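Local coordinates for protein putative glycosidase ph117-related (Bacteroides thetaiotaomicron, PDB 5A7V) that probably cleaves beta-linked mannosides, as a glycoside hydrolase family 130 enzyme, and binds mannose in its pocket, at residues A[146-151]-A[158-163]; A[229-234]-A[270-275]; A[260-265]-A[322-327]; A[306-311]-A[347-352]. All blocks are in the same frame, centred on the assembly; numbering follows the deposited sequence. Where two conformers were deposited one is given.

Contact 1: residues A[146-151]-A[158-163]; sequences DPRIAV and VMTYTQ. With MAN (alpha-D-mannopyranose), chain E.
R148 and T160 face each other as a hydrogen-bonded pair of the antiparallel hairpin formed by strands 143-151 and 157-164, with R148 N 2.9 Å from T160 O and T160 N answering to R148 O. A150 and V158 repeat the pattern, V158 N meeting A150 O at 2.8 Å in an almost straight bond (177°). Between these pairs I149 and M159 form a non-hydrogen-bonded pair, in which I149 CG1 packs on M159 CB. On the other face T160 OG1 lies 3.5 Å from R148 CB and is hydrogen-bonded to G205 O. The hairpin supplies the first two strands of a four-stranded antiparallel sheet, consistent with one blade of the five-bladed beta-propeller of family GH130. Where strand 143-151 meets the pocket, D146 OD2 lies 2.7 Å from mannose O3, while OD1 is held by R93 and N78. Two waters tie D146 to T162, one joining OD2 to T162 OG1 and the other D146 O to the same hydroxyl. A bend at chi2 (102°) turns the R148 chain so that NH1 reaches D146 O at 2.9 Å from above the carbonyl plane; NE and NH2 bond to G274 O and C273 O.

Contact 2: residues A[229-234]-A[270-275]; sequences WGEEHV and LTECGP. With MAN (alpha-D-mannopyranose), chain E.
E272 and E231 run alongside one another toward the sugar, so that two carboxylates arrive together at one end of the bound mannose. From the strand, E272 CB rests 3.7 Å from E231 O. CG, anti to the backbone N (chi1 177°), passes G230 O and runs on in an extended chain. At its tip OE1 is 2.7 Å from mannose O1, and OE2 accepts a bond from mannose O2 at 2.6 Å while also bonding to S204 OG. E231 OE2 meets the same mannose O1 at 2.8 Å, its carboxylate turned 40° from that of E272, and L270 CD1 closes in beside it. Behind the acids, C273 N donates to G230 O at 3.1 Å, and C273 SG packs 3.5 Å from W229 N. T271 OG1, buried near H233 CA, has no polar partner. A loop acid beside a strand acid, both at the sugar's O1 hydroxyl, makes up one wall of the mannose pocket of this GH130 propeller.

Contact 3: residues A[260-265]-A[322-327]; sequences SPRDGH and ITRLDE
S260 O is gripped end-on by both terminal nitrogens of R324, NH1 at 2.9 Å and NH2 at 3.0 Å, with the oxygen lying in the guanidinium plane. The contact fastens a surface loop, which makes a type II turn from R262 to H265, to the end of strand 320-324, an edge strand in the sheet that contains strand 306-314. R262 lays its guanidinium flat on that of R324, the planes 7° apart and the centres 4.2 Å apart, while the two chains run antiparallel to one another. Such closeness of like charges is probably offset by D267, which forms salt bridges with both R262 NE and R324 NH1. R262 continues outward to grip the loop after the strand, NH1 making a salt bridge to D326 OD1 at 3.0 Å and NH2 bonding to L325 O at 2.8 Å. In each arginine CB already points toward the other segment, and CG sits between backbone N and carbonyl carbon (chi1 57° in R262). The imidazole of H265 covers the face of the R262 guanidinium turned from R324. From its edge, H265 ND1 donates to D326 O at 2.9 Å, in the carbonyl plane and on a lone pair.

Contact 4: residues A[306-311]-A[347-352]; sequences YAAGQA and VFIEGM. With MAN (alpha-D-mannopyranose), chain E.
Y306 sets its ring beside that of F348, Y306 CD2 lying 3.9 Å from F348 CD1 at the phenylalanine's edge, with the ring planes inclined at 65°. The two aromatics join neighbouring sheets, consistent with adjacent blades of the GH130 propeller: strand 306-314 on one side and strand 347-355 on the other, their short segments at 41° to one another. Both rings serve the mannose pocket. F348, whose chi1 of -166° sets the ring on the carbonyl side of its backbone, presents one face to the sugar, F348 CZ coming within 3.7 Å of mannose C2. Y306 meets the sugar with its hydroxyl, OH 2.8 Å from mannose O1, and that oxygen sits near the plane of the ring. Y342 packs edge-to-face with Y306, giving the tyrosine another aromatic neighbour. Farther along, A308 CB packs on I349, touching its CG1, CG2 and CD1, the last at 3.8 Å. A backbone bond joins the strands where they come together, V347 N donating to Y306 O at 3.2 Å.

Overall arrangement
Contacts 1, 2 and 4 surround one mannose: D146 comes from contact 1, E231, L270 and E272 from contact 2, and Y306 and F348 from contact 4, while N78 and D367 bind the same sugar. Contacts 2 and 4 are the closest, their centres 10 Å apart, and L270 CD1 packs 3.3 Å from Y306 OH. F348 also reaches contact 1, its CE2 lying 3.7 Å from R148 NH2. Contact 3 sits farther out, about 19 Å from the chain centre and 26 Å from contact 1 between centres. It is linked inward by probable hydrogen bonds to contact 2 (H233 ND1 to S260 OG, 2.8 Å) and contact 4 (L325 N to Q310 O, 3.0 Å).

Contact 1: residues A[146-151]-A[158-163]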
loop_
_atom_site.group_PDB
_atom_site.type_symbol
_atom_site.label_atom_id
_atom_site.label_comp_id
_atom_site.label_asym_id
_atom_site.label_seq_id
_atom_site.Cartn_x
_atom_site.Cartn_y
_atom_site.Cartn_z
ATOM N N ASP A 146 0.593 5.198 5.898
ATOM C CA ASP A 146 0.521 4.096 4.935
ATOM C C ASP A 146 -0.829 3.352 4.911
ATOM O O ASP A 146 -0.911 2.136 5.110
ATOM C CB ASP A 146 1.661 3.094 5.131
ATOM C CG ASP A 146 3.078 3.670 5.013
ATOM O OD1 ASP A 146 3.232 4.829 4.626
ATOM O OD2 ASP A 146 3.995 2.861 5.314
ATOM N N PRO A 147 -1.900 4.111 4.635
ATOM C CA PRO A 147 -3.241 3.493 4.644
ATOM C C PRO A 147 -3.483 2.604 3.445
ATOM O O PRO A 147 -3.010 2.866 2.340
ATOM C CB PRO A 147 -4.189 4.710 4.608
ATOM C CG PRO A 147 -3.393 5.716 3.789
ATOM C CD PRO A 147 -1.956 5.530 4.263
ATOM N N ARG A 148 -4.288 1.557 3.654
ATOM C CA ARG A 148 -4.894 0.815 2.562
ATOM C C ARG A 148 -6.400 0.756 2.870
ATOM O O ARG A 148 -6.764 0.569 4.032
ATOM C CB ARG A 148 -4.402 -0.616 2.437
ATOM C CG ARG A 148 -3.032 -0.728 1.803
ATOM C CD ARG A 148 -2.007 -0.954 2.748
ATOM N NE ARG A 148 -0.699 -1.388 2.210
ATOM C CZ ARG A 148 0.406 -0.954 2.757
ATOM N NH1 ARG A 148 0.403 -0.093 3.714
ATOM N NH2 ARG A 148 1.568 -1.345 2.252
ATOM N N ILE A 149 -7.225 0.936 1.830
ATOM C CA ILE A 149 -8.700 0.972 2.056
ATOM C C ILE A 149 -9.378 -0.028 1.124
ATOM O O ILE A 149 -9.086 -0.108 -0.072
ATOM C CB ILE A 149 -9.288 2.370 1.838
ATOM C CG1 ILE A 149 -8.761 3.317 2.933
ATOM C CG2 ILE A 149 -10.818 2.343 1.850
ATOM C CD1 ILE A 149 -9.020 4.801 2.747
ATOM N N ALA A 150 -10.302 -0.799 1.726
ATOM C CA ALA A 150 -11.219 -1.680 1.002
ATOM C C ALA A 150 -12.617 -1.441 1.567
ATOM O O ALA A 150 -12.733 -0.792 2.606
ATOM C CB ALA A 150 -10.800 -3.129 1.138
ATOM N N VAL A 151 -13.650 -1.920 0.868
ATOM C CA VAL A 151 -15.031 -1.647 1.320
ATOM C C VAL A 151 -15.848 -2.927 1.292
ATOM O O VAL A 151 -15.739 -3.730 0.370
ATOM C CB VAL A 151 -15.661 -0.535 0.467
ATOM C CG1 VAL A 151 -15.919 -0.917 -0.990
ATOM C CG2 VAL A 151 -16.939 0.036 1.095
ATOM N N VAL A 158 -12.972 -0.072 5.338
ATOM C CA VAL A 158 -12.066 -0.629 6.299
ATOM C C VAL A 158 -10.637 -0.196 5.885
ATOM O O VAL A 158 -10.181 -0.537 4.782
ATOM C CB VAL A 158 -12.150 -2.161 6.388
ATOM C CG1 VAL A 158 -11.225 -2.717 7.462
ATOM C CG2 VAL A 158 -13.586 -2.575 6.686
ATOM N N MET A 159 -9.997 0.561 6.788
ATOM C CA MET A 159 -8.620 1.092 6.586
ATOM C C MET A 159 -7.666 0.316 7.461
ATOM O O MET A 159 -7.855 0.226 8.692
ATOM C CB MET A 159 -8.509 2.546 7.040
ATOM C CG MET A 159 -7.114 3.156 6.878
ATOM S SD MET A 159 -6.791 4.636 7.827
ATOM C CE MET A 159 -7.931 5.760 7.024
ATOM N N THR A 160 -6.602 -0.213 6.840
ATOM C CA THR A 160 -5.458 -0.698 7.595
ATOM C C THR A 160 -4.359 0.418 7.507
ATOM O O THR A 160 -4.245 1.107 6.491
ATOM C CB THR A 160 -4.906 -1.989 7.018
ATOM O OG1 THR A 160 -4.409 -1.753 5.701
ATOM C CG2 THR A 160 -5.972 -3.110 6.964
ATOM N N TYR A 161 -3.666 0.634 8.589
ATOM C CA TYR A 161 -2.612 1.688 8.616
ATOM C C TYR A 161 -1.630 1.391 9.731
ATOM O O TYR A 161 -1.835 0.470 10.527
ATOM C CB TYR A 161 -3.273 3.065 8.788
ATOM C CG TYR A 161 -3.842 3.344 10.170
ATOM C CD1 TYR A 161 -5.111 2.826 10.548
ATOM C CD2 TYR A 161 -3.179 4.125 11.039
ATOM C CE1 TYR A 161 -5.625 3.044 11.787
ATOM C CE2 TYR A 161 -3.661 4.384 12.318
ATOM C CZ TYR A 161 -4.941 3.848 12.705
ATOM O OH TYR A 161 -5.480 4.173 13.950
ATOM N N THR A 162 -0.502 2.135 9.742
ATOM C CA THR A 162 0.469 2.000 10.799
ATOM C C THR A 162 0.329 3.093 11.863
ATOM O O THR A 162 0.299 4.294 11.517
ATOM C CB THR A 162 1.907 2.126 10.232
ATOM O OG1 THR A 162 2.012 1.282 9.088
ATOM C CG2 THR A 162 2.904 1.694 11.276
ATOM N N GLN A 163 0.278 2.685 13.124
ATOM C CA GLN A 163 0.401 3.592 14.249
ATOM C C GLN A 163 1.885 3.741 14.566
ATOM O O GLN A 163 2.555 2.728 14.760
ATOM C CB GLN A 163 -0.354 3.022 15.484
ATOM C CG GLN A 163 -1.810 2.757 15.224
ATOM C CD GLN A 163 -2.466 2.152 16.436
ATOM O OE1 GLN A 163 -2.092 1.055 16.892
ATOM N NE2 GLN A 163 -3.470 2.812 16.938
HETATM C C1 MAN E . 8.779 0.836 4.645
HETATM C C2 MAN E . 7.377 1.096 4.053
HETATM C C3 MAN E . 7.009 2.567 3.780
HETATM C C4 MAN E . 8.184 3.328 3.139
HETATM C C5 MAN E . 9.436 2.451 2.955
HETATM C C6 MAN E . 10.659 3.260 2.468
HETATM O O1 MAN E . 9.292 -0.572 4.340
HETATM O O2 MAN E . 6.455 0.540 5.000
HETATM O O3 MAN E . 6.656 3.269 4.956
HETATM O O4 MAN E . 7.696 3.849 1.920
HETATM O O5 MAN E . 9.728 1.854 4.258
HETATM O O6 MAN E . 11.013 4.234 3.460
HETATM O O HOH W 1 4.374 2.427 8.009
HETATM O O HOH W 2 0.541 0.061 7.171
HETATM O O HOH W 3 -7.905 -2.101 4.021
#

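Contact 2: residues A[229-234]-A[270-275]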
loop_
_atom_site.group_PDB
_atom_site.type_symbol
_atom_site.label_atom_id
_atom_site.label_comp_id
_atom_site.label_asym_id
_atom_site.label_seq_id
_atom_site.Cartn_x
_atom_site.Cartn_y
_atom_site.Cartn_z
ATOM N N TRP A 229 -0.455 -9.730 5.205
ATOM C CA TRP A 229 0.160 -8.595 5.836
ATOM C C TRP A 229 1.650 -8.826 6.044
ATOM O O TRP A 229 2.094 -9.971 6.084
ATOM C CB TRP A 229 -0.587 -8.273 7.172
ATOM C CG TRP A 229 -0.438 -9.341 8.186
ATOM C CD1 TRP A 229 -1.227 -10.457 8.323
ATOM C CD2 TRP A 229 0.542 -9.410 9.215
ATOM N NE1 TRP A 229 -0.780 -11.237 9.352
ATOM C CE2 TRP A 229 0.331 -10.644 9.910
ATOM C CE3 TRP A 229 1.651 -8.616 9.562
ATOM C CZ2 TRP A 229 1.120 -11.042 10.981
ATOM C CZ3 TRP A 229 2.449 -9.038 10.617
ATOM C CH2 TRP A 229 2.191 -10.256 11.303
ATOM N N GLY A 230 2.386 -7.742 6.228
ATOM C CA GLY A 230 3.783 -7.799 6.616
ATOM C C GLY A 230 4.717 -7.033 5.721
ATOM O O GLY A 230 4.383 -6.701 4.598
ATOM N N GLU A 231 5.873 -6.781 6.307
ATOM C CA GLU A 231 6.984 -6.060 5.651
ATOM C C GLU A 231 8.176 -6.983 5.281
ATOM O O GLU A 231 8.635 -7.010 4.118
ATOM C CB GLU A 231 7.428 -4.910 6.563
ATOM C CG GLU A 231 8.590 -4.081 6.073
ATOM C CD GLU A 231 9.142 -3.107 7.085
ATOM O OE1 GLU A 231 8.939 -3.237 8.310
ATOM O OE2 GLU A 231 9.822 -2.152 6.639
ATOM N N GLU A 232 8.714 -7.673 6.283
ATOM C CA GLU A 232 9.900 -8.520 6.083
ATOM C C GLU A 232 9.599 -9.896 5.463
ATOM O O GLU A 232 10.483 -10.565 4.952
ATOM C CB GLU A 232 10.631 -8.734 7.410
ATOM C CG GLU A 232 11.168 -7.457 8.043
ATOM C CD GLU A 232 11.728 -7.617 9.463
ATOM O OE1 GLU A 232 11.868 -8.737 9.953
ATOM O OE2 GLU A 232 12.030 -6.605 10.086
ATOM N N HIS A 233 8.362 -10.349 5.621
ATOM C CA HIS A 233 7.816 -11.596 5.047
ATOM C C HIS A 233 6.332 -11.342 4.804
ATOM O O HIS A 233 5.768 -10.387 5.408
ATOM C CB HIS A 233 7.933 -12.791 6.005
ATOM C CG HIS A 233 9.301 -13.000 6.524
ATOM N ND1 HIS A 233 10.245 -13.782 5.885
ATOM C CD2 HIS A 233 9.897 -12.473 7.619
ATOM C CE1 HIS A 233 11.377 -13.712 6.574
ATOM N NE2 HIS A 233 11.189 -12.917 7.618
ATOM N N VAL A 234 5.739 -12.157 3.938
ATOM C CA VAL A 234 4.271 -12.154 3.803
ATOM C C VAL A 234 3.669 -13.170 4.773
ATOM O O VAL A 234 3.977 -14.363 4.710
ATOM C CB VAL A 234 3.814 -12.433 2.352
ATOM C CG1 VAL A 234 2.307 -12.511 2.255
ATOM C CG2 VAL A 234 4.408 -11.371 1.426
ATOM N N LEU A 270 13.066 -7.313 1.428
ATOM C CA LEU A 270 11.676 -7.232 1.979
ATOM C C LEU A 270 10.739 -7.722 0.893
ATOM O O LEU A 270 11.001 -7.565 -0.322
ATOM C CB LEU A 270 11.293 -5.796 2.310
ATOM C CG LEU A 270 12.114 -5.059 3.328
ATOM C CD1 LEU A 270 11.660 -3.591 3.389
ATOM C CD2 LEU A 270 12.075 -5.689 4.697
ATOM N N THR A 271 9.617 -8.286 1.367
ATOM C CA THR A 271 8.421 -8.615 0.547
ATOM C C THR A 271 7.219 -8.013 1.290
ATOM O O THR A 271 6.652 -8.661 2.191
ATOM C CB THR A 271 8.215 -10.159 0.355
ATOM O OG1 THR A 271 8.245 -10.786 1.643
ATOM C CG2 THR A 271 9.319 -10.777 -0.503
ATOM N N GLU A 272 6.870 -6.796 0.948
ATOM C CA GLU A 272 5.977 -5.987 1.777
ATOM C C GLU A 272 4.665 -5.778 1.040
ATOM O O GLU A 272 4.588 -5.301 -0.079
ATOM C CB GLU A 272 6.614 -4.629 2.059
ATOM C CG GLU A 272 5.692 -3.696 2.871
ATOM C CD GLU A 272 6.376 -2.516 3.496
ATOM O OE1 GLU A 272 7.530 -2.182 3.043
ATOM O OE2 GLU A 272 5.827 -1.944 4.457
ATOM N N CYS A 273 3.578 -6.197 1.695
ATOM C CA CYS A 273 2.226 -6.164 1.077
ATOM C C CYS A 273 1.897 -4.795 0.526
ATOM O O CYS A 273 2.218 -3.794 1.133
ATOM C CB CYS A 273 1.188 -6.668 2.087
ATOM S SG CYS A 273 1.408 -8.418 2.520
ATOM N N GLY A 274 1.220 -4.756 -0.629
ATOM C CA GLY A 274 0.847 -3.512 -1.279
ATOM C C GLY A 274 -0.663 -3.183 -1.125
ATOM O O GLY A 274 -1.152 -3.148 0.025
ATOM N N PRO A 275 -1.368 -2.991 -2.224
ATOM C CA PRO A 275 -2.805 -2.704 -2.116
ATOM C C PRO A 275 -3.588 -3.950 -1.666
ATOM O O PRO A 275 -3.034 -5.030 -1.508
ATOM C CB PRO A 275 -3.194 -2.327 -3.539
ATOM C CG PRO A 275 -2.186 -2.998 -4.408
ATOM C CD PRO A 275 -0.920 -3.074 -3.639
HETATM C C1 MAN E . 8.779 0.836 4.645
HETATM C C2 MAN E . 7.377 1.096 4.053
HETATM C C3 MAN E . 7.009 2.567 3.780
HETATM C C4 MAN E . 8.184 3.328 3.139
HETATM C C5 MAN E . 9.436 2.451 2.955
HETATM C C6 MAN E . 10.659 3.260 2.468
HETATM O O1 MAN E . 9.292 -0.572 4.340
HETATM O O2 MAN E . 6.455 0.540 5.000
HETATM O O3 MAN E . 6.656 3.269 4.956
HETATM O O4 MAN E . 7.696 3.849 1.920
HETATM O O5 MAN E . 9.728 1.854 4.258
HETATM O O6 MAN E . 11.013 4.234 3.460
#

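Contact 3: residues A[260-265]-A[322-327]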
loop_
_atom_site.group_PDB
_atom_site.type_symbol
_atom_site.label_atom_id
_atom_site.label_comp_id
_atom_site.label_asym_id
_atom_site.label_seq_id
_atom_site.Cartn_x
_atom_site.Cartn_y
_atom_site.Cartn_z
ATOM N N SER A 260 8.802 -15.373 1.471
ATOM C CA SER A 260 9.816 -14.511 2.020
ATOM C C SER A 260 10.688 -13.916 0.904
ATOM O O SER A 260 10.637 -14.369 -0.250
ATOM C CB SER A 260 10.721 -15.367 2.923
ATOM O OG SER A 260 9.981 -15.834 4.060
ATOM N N PRO A 261 11.490 -12.916 1.261
ATOM C CA PRO A 261 12.524 -12.462 0.311
ATOM C C PRO A 261 13.419 -13.608 -0.136
ATOM O O PRO A 261 13.574 -14.606 0.569
ATOM C CB PRO A 261 13.305 -11.406 1.090
ATOM C CG PRO A 261 12.362 -10.954 2.169
ATOM C CD PRO A 261 11.562 -12.173 2.534
ATOM N N ARG A 262 13.997 -13.440 -1.315
ATOM C CA ARG A 262 14.810 -14.482 -1.941
ATOM C C ARG A 262 16.084 -13.899 -2.529
ATOM O O ARG A 262 16.124 -12.751 -2.981
ATOM C CB ARG A 262 14.034 -15.213 -3.024
ATOM C CG ARG A 262 13.518 -14.289 -4.070
ATOM C CD ARG A 262 12.658 -14.916 -5.147
ATOM N NE ARG A 262 12.006 -13.851 -5.858
ATOM C CZ ARG A 262 11.422 -13.924 -7.030
ATOM N NH1 ARG A 262 11.339 -15.083 -7.676
ATOM N NH2 ARG A 262 10.959 -12.802 -7.564
ATOM N N ASP A 263 17.133 -14.704 -2.571
ATOM C CA ASP A 263 18.405 -14.264 -3.140
ATOM C C ASP A 263 18.258 -14.096 -4.661
ATOM O O ASP A 263 17.579 -14.880 -5.355
ATOM C CB ASP A 263 19.484 -15.281 -2.882
ATOM C CG ASP A 263 19.970 -15.356 -1.451
ATOM O OD1 ASP A 263 19.525 -14.545 -0.589
ATOM O OD2 ASP A 263 20.872 -16.238 -1.183
ATOM N N GLY A 264 18.979 -13.109 -5.206
ATOM C CA GLY A 264 19.090 -12.986 -6.643
ATOM C C GLY A 264 18.063 -12.189 -7.395
ATOM O O GLY A 264 18.167 -12.004 -8.587
ATOM N N HIS A 265 17.016 -11.769 -6.664
ATOM C CA HIS A 265 15.896 -11.053 -7.250
ATOM C C HIS A 265 15.687 -9.684 -6.576
ATOM O O HIS A 265 16.242 -9.400 -5.524
ATOM C CB HIS A 265 14.592 -11.896 -7.190
ATOM C CG HIS A 265 14.667 -13.154 -7.985
ATOM N ND1 HIS A 265 14.150 -13.280 -9.252
ATOM C CD2 HIS A 265 15.248 -14.351 -7.689
ATOM C CE1 HIS A 265 14.400 -14.513 -9.703
ATOM N NE2 HIS A 265 15.076 -15.173 -8.774
ATOM N N ILE A 322 1.565 -20.142 -4.921
ATOM C CA ILE A 322 1.753 -20.795 -6.214
ATOM C C ILE A 322 3.017 -20.297 -6.932
ATOM O O ILE A 322 3.828 -21.109 -7.342
ATOM C CB ILE A 322 0.517 -20.655 -7.106
ATOM C CG1 ILE A 322 -0.716 -21.274 -6.418
ATOM C CG2 ILE A 322 0.748 -21.325 -8.459
ATOM C CD1 ILE A 322 -2.012 -21.085 -7.164
ATOM N N THR A 323 3.143 -18.971 -7.114
ATOM C CA THR A 323 4.245 -18.409 -7.911
ATOM C C THR A 323 4.294 -16.913 -7.679
ATOM O O THR A 323 3.370 -16.295 -7.113
ATOM C CB THR A 323 4.059 -18.733 -9.405
ATOM O OG1 THR A 323 5.238 -18.305 -10.134
ATOM C CG2 THR A 323 2.816 -18.115 -9.998
ATOM N N ARG A 324 5.418 -16.324 -8.114
ATOM C CA ARG A 324 5.588 -14.881 -8.133
ATOM C C ARG A 324 6.370 -14.468 -9.360
ATOM O O ARG A 324 7.074 -15.285 -9.953
ATOM C CB ARG A 324 6.253 -14.353 -6.855
ATOM C CG ARG A 324 7.643 -14.905 -6.574
ATOM C CD ARG A 324 8.286 -14.284 -5.354
ATOM N NE ARG A 324 9.066 -15.283 -4.596
ATOM C CZ ARG A 324 9.620 -15.066 -3.413
ATOM N NH1 ARG A 324 9.795 -13.830 -2.971
ATOM N NH2 ARG A 324 10.064 -16.057 -2.687
ATOM N N LEU A 325 6.215 -13.205 -9.752
ATOM C CA LEU A 325 7.021 -12.683 -10.871
ATOM C C LEU A 325 8.502 -12.688 -10.529
ATOM O O LEU A 325 8.867 -12.366 -9.416
ATOM C CB LEU A 325 6.623 -11.240 -11.222
ATOM C CG LEU A 325 5.147 -10.957 -11.441
ATOM C CD1 LEU A 325 4.923 -9.479 -11.743
ATOM C CD2 LEU A 325 4.594 -11.856 -12.528
ATOM N N ASP A 326 9.354 -13.014 -11.516
ATOM C CA ASP A 326 10.810 -13.019 -11.289
ATOM C C ASP A 326 11.450 -11.641 -11.364
ATOM O O ASP A 326 12.547 -11.442 -10.821
ATOM C CB ASP A 326 11.466 -14.009 -12.250
ATOM C CG ASP A 326 11.257 -15.466 -11.809
ATOM O OD1 ASP A 326 11.211 -15.742 -10.585
ATOM O OD2 ASP A 326 11.043 -16.315 -12.694
ATOM N N GLU A 327 10.785 -10.723 -12.057
ATOM C CA GLU A 327 11.228 -9.342 -12.313
ATOM C C GLU A 327 10.086 -8.439 -11.870
ATOM O O GLU A 327 8.917 -8.818 -11.996
ATOM C CB GLU A 327 11.502 -9.103 -13.801
ATOM C CG GLU A 327 12.472 -10.100 -14.458
ATOM C CD GLU A 327 13.829 -10.038 -13.936
ATOM O OE1 GLU A 327 14.183 -9.057 -13.274
ATOM O OE2 GLU A 327 14.606 -10.979 -14.272
#

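Contact 4: residues A[306-311]-A[347-352]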
loop_
_atom_site.group_PDB
_atom_site.type_symbol
_atom_site.label_atom_id
_atom_site.label_comp_id
_atom_site.label_asym_id
_atom_site.label_seq_id
_atom_site.Cartn_x
_atom_site.Cartn_y
_atom_site.Cartn_z
ATOM N N TYR A 306 12.902 0.116 -3.965
ATOM C CA TYR A 306 11.601 -0.601 -3.864
ATOM C C TYR A 306 10.951 -0.646 -5.242
ATOM O O TYR A 306 10.676 0.398 -5.850
ATOM C CB TYR A 306 10.643 0.048 -2.880
ATOM C CG TYR A 306 10.938 -0.118 -1.435
ATOM C CD1 TYR A 306 12.051 0.470 -0.809
ATOM C CD2 TYR A 306 10.057 -0.840 -0.612
ATOM C CE1 TYR A 306 12.266 0.349 0.550
ATOM C CE2 TYR A 306 10.266 -0.956 0.738
ATOM C CZ TYR A 306 11.343 -0.333 1.335
ATOM O OH TYR A 306 11.550 -0.411 2.699
ATOM N N ALA A 307 10.764 -1.867 -5.739
ATOM C CA ALA A 307 10.091 -2.121 -7.001
ATOM C C ALA A 307 8.995 -3.196 -6.791
ATOM O O ALA A 307 9.136 -4.039 -5.907
ATOM C CB ALA A 307 11.095 -2.551 -8.075
ATOM N N ALA A 308 7.932 -3.147 -7.603
ATOM C CA ALA A 308 6.699 -3.893 -7.278
ATOM C C ALA A 308 6.659 -5.250 -7.965
ATOM O O ALA A 308 6.990 -5.379 -9.152
ATOM C CB ALA A 308 5.486 -3.067 -7.642
ATOM N N GLY A 309 6.169 -6.232 -7.212
ATOM C CA GLY A 309 5.943 -7.597 -7.676
ATOM C C GLY A 309 4.495 -8.065 -7.560
ATOM O O GLY A 309 3.628 -7.302 -7.078
ATOM N N GLN A 310 4.264 -9.300 -8.000
ATOM C CA GLN A 310 2.935 -9.922 -7.802
ATOM C C GLN A 310 3.155 -11.375 -7.459
ATOM O O GLN A 310 4.020 -12.046 -8.038
ATOM C CB GLN A 310 2.037 -9.809 -9.033
ATOM C CG GLN A 310 1.819 -8.377 -9.475
ATOM C CD GLN A 310 0.920 -8.243 -10.699
ATOM O OE1 GLN A 310 -0.126 -8.905 -10.823
ATOM N NE2 GLN A 310 1.287 -7.368 -11.621
ATOM N N ALA A 311 2.334 -11.863 -6.540
ATOM C CA ALA A 311 2.312 -13.270 -6.134
ATOM C C ALA A 311 0.903 -13.830 -6.328
ATOM O O ALA A 311 -0.092 -13.124 -6.143
ATOM C CB ALA A 311 2.733 -13.437 -4.681
ATOM N N VAL A 347 8.697 2.901 -5.982
ATOM C CA VAL A 347 7.312 3.012 -6.453
ATOM C C VAL A 347 6.503 2.140 -5.494
ATOM O O VAL A 347 6.344 0.926 -5.701
ATOM C CB VAL A 347 7.113 2.652 -7.937
ATOM C CG1 VAL A 347 7.697 3.751 -8.815
ATOM C CG2 VAL A 347 7.719 1.301 -8.319
ATOM N N PHE A 348 6.057 2.737 -4.389
ATOM C CA PHE A 348 5.487 1.965 -3.276
ATOM C C PHE A 348 3.973 1.821 -3.499
ATOM O O PHE A 348 3.211 2.749 -3.253
ATOM C CB PHE A 348 5.794 2.637 -1.945
ATOM C CG PHE A 348 5.546 1.762 -0.761
ATOM C CD1 PHE A 348 6.473 0.791 -0.363
ATOM C CD2 PHE A 348 4.317 1.844 -0.066
ATOM C CE1 PHE A 348 6.218 -0.052 0.687
ATOM C CE2 PHE A 348 4.088 1.010 0.996
ATOM C CZ PHE A 348 5.003 0.072 1.388
ATOM N N ILE A 349 3.581 0.675 -4.061
ATOM C CA ILE A 349 2.216 0.482 -4.497
ATOM C C ILE A 349 1.300 0.193 -3.331
ATOM O O ILE A 349 1.621 -0.594 -2.448
ATOM C CB ILE A 349 2.139 -0.562 -5.619
ATOM C CG1 ILE A 349 2.604 -1.955 -5.189
ATOM C CG2 ILE A 349 2.868 -0.085 -6.870
ATOM C CD1 ILE A 349 2.071 -3.084 -6.050
ATOM N N GLU A 350 0.130 0.858 -3.359
ATOM C CA GLU A 350 -0.671 0.878 -2.149
ATOM C C GLU A 350 -2.170 1.074 -2.381
ATOM O O GLU A 350 -2.948 0.669 -1.481
ATOM C CB GLU A 350 -0.128 1.948 -1.228
ATOM C CG GLU A 350 -0.640 1.919 0.192
ATOM C CD GLU A 350 0.141 2.832 1.110
ATOM O OE1 GLU A 350 1.375 2.976 0.963
ATOM O OE2 GLU A 350 -0.426 3.422 2.081
ATOM N N GLY A 351 -2.585 1.671 -3.487
ATOM C CA GLY A 351 -4.006 1.842 -3.775
ATOM C C GLY A 351 -4.350 1.368 -5.173
ATOM O O GLY A 351 -3.523 1.526 -6.096
ATOM N N MET A 352 -5.550 0.805 -5.352
ATOM C CA MET A 352 -6.004 0.425 -6.669
ATOM C C MET A 352 -7.504 0.663 -6.738
ATOM O O MET A 352 -8.222 0.308 -5.774
ATOM C CB MET A 352 -5.772 -1.053 -6.981
ATOM C CG MET A 352 -4.375 -1.439 -7.204
ATOM S SD MET A 352 -4.179 -3.229 -7.452
ATOM C CE MET A 352 -4.771 -3.573 -9.109
HETATM C C1 MAN E . 8.779 0.836 4.645
HETATM C C2 MAN E . 7.377 1.096 4.053
HETATM C C3 MAN E . 7.009 2.567 3.780
HETATM C C4 MAN E . 8.184 3.328 3.139
HETATM C C5 MAN E . 9.436 2.451 2.955
HETATM C C6 MAN E . 10.659 3.260 2.468
HETATM O O1 MAN E . 9.292 -0.572 4.340
HETATM O O2 MAN E . 6.455 0.540 5.000
HETATM O O3 MAN E . 6.656 3.269 4.956
HETATM O O4 MAN E . 7.696 3.849 1.920
HETATM O O5 MAN E . 9.728 1.854 4.258
HETATM O O6 MAN E . 11.013 4.234 3.460
#